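Local coordinates for protein STE5 (Saccharomyces cerevisiae, PDB 3FZE) that serves as a mating-pathway scaffold whose minimal scaffold domain cocatalyses phosphorylation of the MAP kinase Fus3 by Ste7, at residues V39-K50 with L174-F185. Residues are numbered along the deposited sequence; the frame is centred on the assembly and turned at random.
Sequences VVYNSLKALTIK and LETLCYSFGLSF
One face of the Phe-185 ring is covered by CB of Asn-42 in a CH-pi contact, 3.8 Å from the ring centroid and 15° off its normal, while CB of Ala-46 sits at the ring's edge and Val-39 CG2 lies 4.1 Å from Phe-185 CE1. Near the C-terminal end of segment 39-50, CD and CE of Lys-50 run past the Phe-181 ring, CE 3.7 Å from CD1, the two side chains crossing at about a right angle; Leu-177 CD1 lies at the edge of that ring, and Phe-51 meets it edge-to-face. In the conformer described, one of two, Ser-43 OG turns back along its own helix to donate to Val-39 O (2.7 Å). With CG anti to its carbonyl carbon (chi1 -55°), Leu-183 places CD1 3.8 Å from Leu-47 CD2, while Leu-47 CD1 packs on Leu-177 CD2. An alanine in place of Phe-185 would probably leave Asn-42 CB without its aromatic cover and open a gap beside Ala-46 CB and Val-39 CG2. A Schellman motif at Gly-182 ends helix 170-180 and turns the chain across to helix 35-50. The axes of segments 39-50 and 174-180 run nearly parallel, 15° apart, on one side of the central sheet, as in the alpha/beta/alpha sandwich of the vWA-like fold.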
loop_
_atom_site.group_PDB
_atom_site.type_symbol
_atom_site.label_atom_id
_atom_site.label_comp_id
_atom_site.label_asym_id
_atom_site.label_seq_id
_atom_site.Cartn_x
_atom_site.Cartn_y
_atom_site.Cartn_z
ATOM N N VAL A 39 -2.645 12.137 4.280
ATOM C CA VAL A 39 -1.749 11.845 3.166
ATOM C C VAL A 39 -2.107 10.525 2.486
ATOM O O VAL A 39 -1.943 10.372 1.282
ATOM C CB VAL A 39 -0.247 11.910 3.575
ATOM C CG1 VAL A 39 0.131 10.753 4.472
ATOM C CG2 VAL A 39 0.636 11.958 2.324
ATOM N N VAL A 40 -2.633 9.579 3.251
ATOM C CA VAL A 40 -3.147 8.352 2.651
ATOM C C VAL A 40 -4.296 8.664 1.683
ATOM O O VAL A 40 -4.310 8.213 0.527
ATOM C CB VAL A 40 -3.618 7.358 3.734
ATOM C CG1 VAL A 40 -4.385 6.198 3.094
ATOM C CG2 VAL A 40 -2.419 6.843 4.514
ATOM N N TYR A 41 -5.258 9.448 2.150
ATOM C CA TYR A 41 -6.369 9.865 1.299
ATOM C C TYR A 41 -5.888 10.616 0.066
ATOM O O TYR A 41 -6.264 10.270 -1.050
ATOM C CB TYR A 41 -7.371 10.720 2.092
ATOM C CG TYR A 41 -8.468 11.314 1.243
ATOM C CD1 TYR A 41 -9.448 10.504 0.674
ATOM C CD2 TYR A 41 -8.525 12.683 0.999
ATOM C CE1 TYR A 41 -10.452 11.042 -0.127
ATOM C CE2 TYR A 41 -9.532 13.229 0.204
ATOM C CZ TYR A 41 -10.497 12.399 -0.351
ATOM O OH TYR A 41 -11.508 12.922 -1.143
ATOM N N ASN A 42 -5.063 11.644 0.266
ATOM C CA ASN A 42 -4.628 12.462 -0.853
ATOM C C ASN A 42 -3.837 11.656 -1.863
ATOM O O ASN A 42 -3.941 11.890 -3.061
ATOM C CB ASN A 42 -3.797 13.655 -0.381
ATOM C CG ASN A 42 -4.626 14.703 0.323
ATOM O OD1 ASN A 42 -5.841 14.769 0.147
ATOM N ND2 ASN A 42 -3.968 15.533 1.129
ATOM N N SER A 43 -3.039 10.716 -1.376
ATOM C CA SER A 43 -2.219 9.909 -2.267
ATOM C C SER A 43 -3.060 8.970 -3.114
ATOM O O SER A 43 -2.869 8.887 -4.322
ATOM C CB SER A 43 -1.173 9.127 -1.481
ATOM O OG SER A 43 -0.319 10.027 -0.810
ATOM N N LEU A 44 -3.997 8.272 -2.486
ATOM C CA LEU A 44 -4.845 7.354 -3.231
ATOM C C LEU A 44 -5.619 8.128 -4.306
ATOM O O LEU A 44 -5.711 7.681 -5.448
ATOM C CB LEU A 44 -5.775 6.569 -2.309
ATOM C CG LEU A 44 -5.123 5.524 -1.406
ATOM C CD1 LEU A 44 -6.154 4.891 -0.473
ATOM C CD2 LEU A 44 -4.457 4.439 -2.236
ATOM N N LYS A 45 -6.152 9.293 -3.961
ATOM C CA LYS A 45 -6.858 10.106 -4.950
ATOM C C LYS A 45 -5.920 10.523 -6.092
ATOM O O LYS A 45 -6.265 10.406 -7.269
ATOM C CB LYS A 45 -7.499 11.341 -4.298
ATOM C CG LYS A 45 -8.629 11.019 -3.332
ATOM C CD LYS A 45 -9.937 10.725 -4.046
ATOM C CE LYS A 45 -10.520 11.985 -4.680
ATOM N NZ LYS A 45 -11.913 11.774 -5.165
ATOM N N ALA A 46 -4.732 10.999 -5.744
ATOM C CA ALA A 46 -3.800 11.488 -6.756
ATOM C C ALA A 46 -3.411 10.397 -7.749
ATOM O O ALA A 46 -3.356 10.632 -8.960
ATOM C CB ALA A 46 -2.561 12.077 -6.096
ATOM N N LEU A 47 -3.180 9.196 -7.230
ATOM C CA LEU A 47 -2.726 8.075 -8.054
ATOM C C LEU A 47 -3.759 7.670 -9.098
ATOM O O LEU A 47 -3.396 7.166 -10.154
ATOM C CB LEU A 47 -2.338 6.887 -7.168
ATOM C CG LEU A 47 -0.988 7.058 -6.468
ATOM C CD1 LEU A 47 -0.835 6.093 -5.295
ATOM C CD2 LEU A 47 0.136 6.868 -7.502
ATOM N N THR A 48 -5.039 7.909 -8.822
ATOM C CA THR A 48 -6.069 7.598 -9.820
ATOM C C THR A 48 -6.014 8.490 -11.062
ATOM O O THR A 48 -6.584 8.136 -12.086
ATOM C CB THR A 48 -7.505 7.638 -9.260
ATOM O OG1 THR A 48 -7.824 8.971 -8.839
ATOM C CG2 THR A 48 -7.676 6.647 -8.111
ATOM N N ILE A 49 -5.339 9.636 -10.979
ATOM C CA ILE A 49 -5.147 10.478 -12.162
ATOM C C ILE A 49 -4.382 9.685 -13.228
ATOM O O ILE A 49 -4.668 9.789 -14.421
ATOM C CB ILE A 49 -4.364 11.766 -11.825
ATOM C CG1 ILE A 49 -5.185 12.662 -10.889
ATOM C CG2 ILE A 49 -3.956 12.515 -13.095
ATOM C CD1 ILE A 49 -4.373 13.783 -10.287
ATOM N N LYS A 50 -3.427 8.876 -12.775
ATOM C CA LYS A 50 -2.630 8.031 -13.670
ATOM C C LYS A 50 -3.209 6.625 -13.857
ATOM O O LYS A 50 -3.130 6.050 -14.952
ATOM C CB LYS A 50 -1.190 7.920 -13.163
ATOM C CG LYS A 50 -0.293 7.120 -14.103
ATOM C CD LYS A 50 1.186 7.352 -13.836
ATOM C CE LYS A 50 2.058 6.471 -14.730
ATOM N NZ LYS A 50 2.175 7.016 -16.113
ATOM N N LEU A 174 4.512 8.013 0.843
ATOM C CA LEU A 174 3.426 8.296 -0.091
ATOM C C LEU A 174 3.697 9.503 -1.001
ATOM O O LEU A 174 3.330 9.490 -2.174
ATOM C CB LEU A 174 2.096 8.431 0.659
ATOM C CG LEU A 174 1.661 7.123 1.323
ATOM C CD1 LEU A 174 0.431 7.340 2.198
ATOM C CD2 LEU A 174 1.404 6.061 0.262
ATOM N N GLU A 175 4.346 10.536 -0.467
ATOM C CA GLU A 175 4.762 11.667 -1.294
ATOM C C GLU A 175 5.780 11.190 -2.327
ATOM O O GLU A 175 5.719 11.582 -3.494
ATOM C CB GLU A 175 5.332 12.824 -0.453
ATOM C CG GLU A 175 4.250 13.638 0.255
ATOM C CD GLU A 175 4.775 14.917 0.891
ATOM O OE1 GLU A 175 6.001 15.059 1.022
ATOM O OE2 GLU A 175 3.949 15.776 1.267
ATOM N N THR A 176 6.702 10.331 -1.905
ATOM C CA THR A 176 7.703 9.806 -2.828
ATOM C C THR A 176 7.039 8.986 -3.926
ATOM O O THR A 176 7.378 9.109 -5.109
ATOM C CB THR A 176 8.766 8.952 -2.116
ATOM O OG1 THR A 176 9.473 9.768 -1.179
ATOM C CG2 THR A 176 9.766 8.399 -3.141
ATOM N N LEU A 177 6.072 8.167 -3.537
ATOM C CA LEU A 177 5.364 7.356 -4.507
ATOM C C LEU A 177 4.635 8.236 -5.526
ATOM O O LEU A 177 4.788 8.063 -6.741
ATOM C CB LEU A 177 4.392 6.417 -3.788
ATOM C CG LEU A 177 3.523 5.546 -4.701
ATOM C CD1 LEU A 177 4.377 4.576 -5.517
ATOM C CD2 LEU A 177 2.478 4.820 -3.868
ATOM N N CYS A 178 3.854 9.196 -5.042
ATOM C CA CYS A 178 3.052 10.024 -5.938
ATOM C C CYS A 178 3.904 10.909 -6.831
ATOM O O CYS A 178 3.660 11.021 -8.044
ATOM C CB CYS A 178 2.085 10.895 -5.143
ATOM S SG CYS A 178 0.753 9.920 -4.457
ATOM N N TYR A 179 4.896 11.555 -6.229
ATOM C CA TYR A 179 5.727 12.486 -6.976
ATOM C C TYR A 179 6.589 11.779 -8.016
ATOM O O TYR A 179 6.861 12.343 -9.072
ATOM C CB TYR A 179 6.553 13.381 -6.040
ATOM C CG TYR A 179 5.768 14.577 -5.557
ATOM C CD1 TYR A 179 4.704 14.414 -4.657
ATOM C CD2 TYR A 179 6.048 15.847 -6.021
ATOM C CE1 TYR A 179 3.965 15.504 -4.234
ATOM C CE2 TYR A 179 5.320 16.947 -5.599
ATOM C CZ TYR A 179 4.270 16.763 -4.711
ATOM O OH TYR A 179 3.555 17.869 -4.299
ATOM N N SER A 180 7.006 10.549 -7.727
ATOM C CA SER A 180 7.791 9.784 -8.698
ATOM C C SER A 180 6.990 9.562 -9.978
ATOM O O SER A 180 7.559 9.441 -11.065
ATOM C CB SER A 180 8.242 8.443 -8.118
ATOM O OG SER A 180 9.194 8.619 -7.083
ATOM N N PHE A 181 5.667 9.529 -9.849
ATOM C CA PHE A 181 4.791 9.413 -11.020
ATOM C C PHE A 181 4.342 10.764 -11.599
ATOM O O PHE A 181 3.538 10.810 -12.529
ATOM C CB PHE A 181 3.579 8.527 -10.696
ATOM C CG PHE A 181 3.913 7.070 -10.579
ATOM C CD1 PHE A 181 4.121 6.303 -11.716
ATOM C CD2 PHE A 181 4.024 6.464 -9.340
ATOM C CE1 PHE A 181 4.431 4.963 -11.618
ATOM C CE2 PHE A 181 4.340 5.121 -9.237
ATOM C CZ PHE A 181 4.540 4.368 -10.376
ATOM N N GLY A 182 4.870 11.857 -11.055
ATOM C CA GLY A 182 4.540 13.188 -11.528
ATOM C C GLY A 182 3.181 13.690 -11.069
ATOM O O GLY A 182 2.558 14.521 -11.729
ATOM N N LEU A 183 2.716 13.185 -9.933
ATOM C CA LEU A 183 1.443 13.629 -9.385
ATOM C C LEU A 183 1.678 14.566 -8.201
ATOM O O LEU A 183 2.785 14.628 -7.664
ATOM C CB LEU A 183 0.596 12.418 -8.975
ATOM C CG LEU A 183 0.385 11.399 -10.100
ATOM C CD1 LEU A 183 -0.111 10.067 -9.554
ATOM C CD2 LEU A 183 -0.562 11.942 -11.170
ATOM N N SER A 184 0.646 15.318 -7.820
ATOM C CA SER A 184 0.685 16.143 -6.612
ATOM C C SER A 184 -0.707 16.200 -5.990
ATOM O O SER A 184 -1.639 15.602 -6.518
ATOM C CB SER A 184 1.183 17.554 -6.925
ATOM O OG SER A 184 0.125 18.374 -7.389
ATOM N N PHE A 185 -0.860 16.923 -4.881
ATOM C CA PHE A 185 -2.170 16.996 -4.229
ATOM C C PHE A 185 -2.888 18.332 -4.456
ATOM O O PHE A 185 -3.878 18.629 -3.782
ATOM C CB PHE A 185 -2.047 16.744 -2.716
ATOM C CG PHE A 185 -1.199 15.546 -2.348
ATOM C CD1 PHE A 185 -0.330 15.606 -1.266
ATOM C CD2 PHE A 185 -1.270 14.367 -3.076
ATOM C CE1 PHE A 185 0.452 14.507 -0.911
ATOM C CE2 PHE A 185 -0.485 13.262 -2.726
ATOM C CZ PHE A 185 0.372 13.335 -1.643
HETATM O O HOH W 1 4.378 8.533 -14.820
#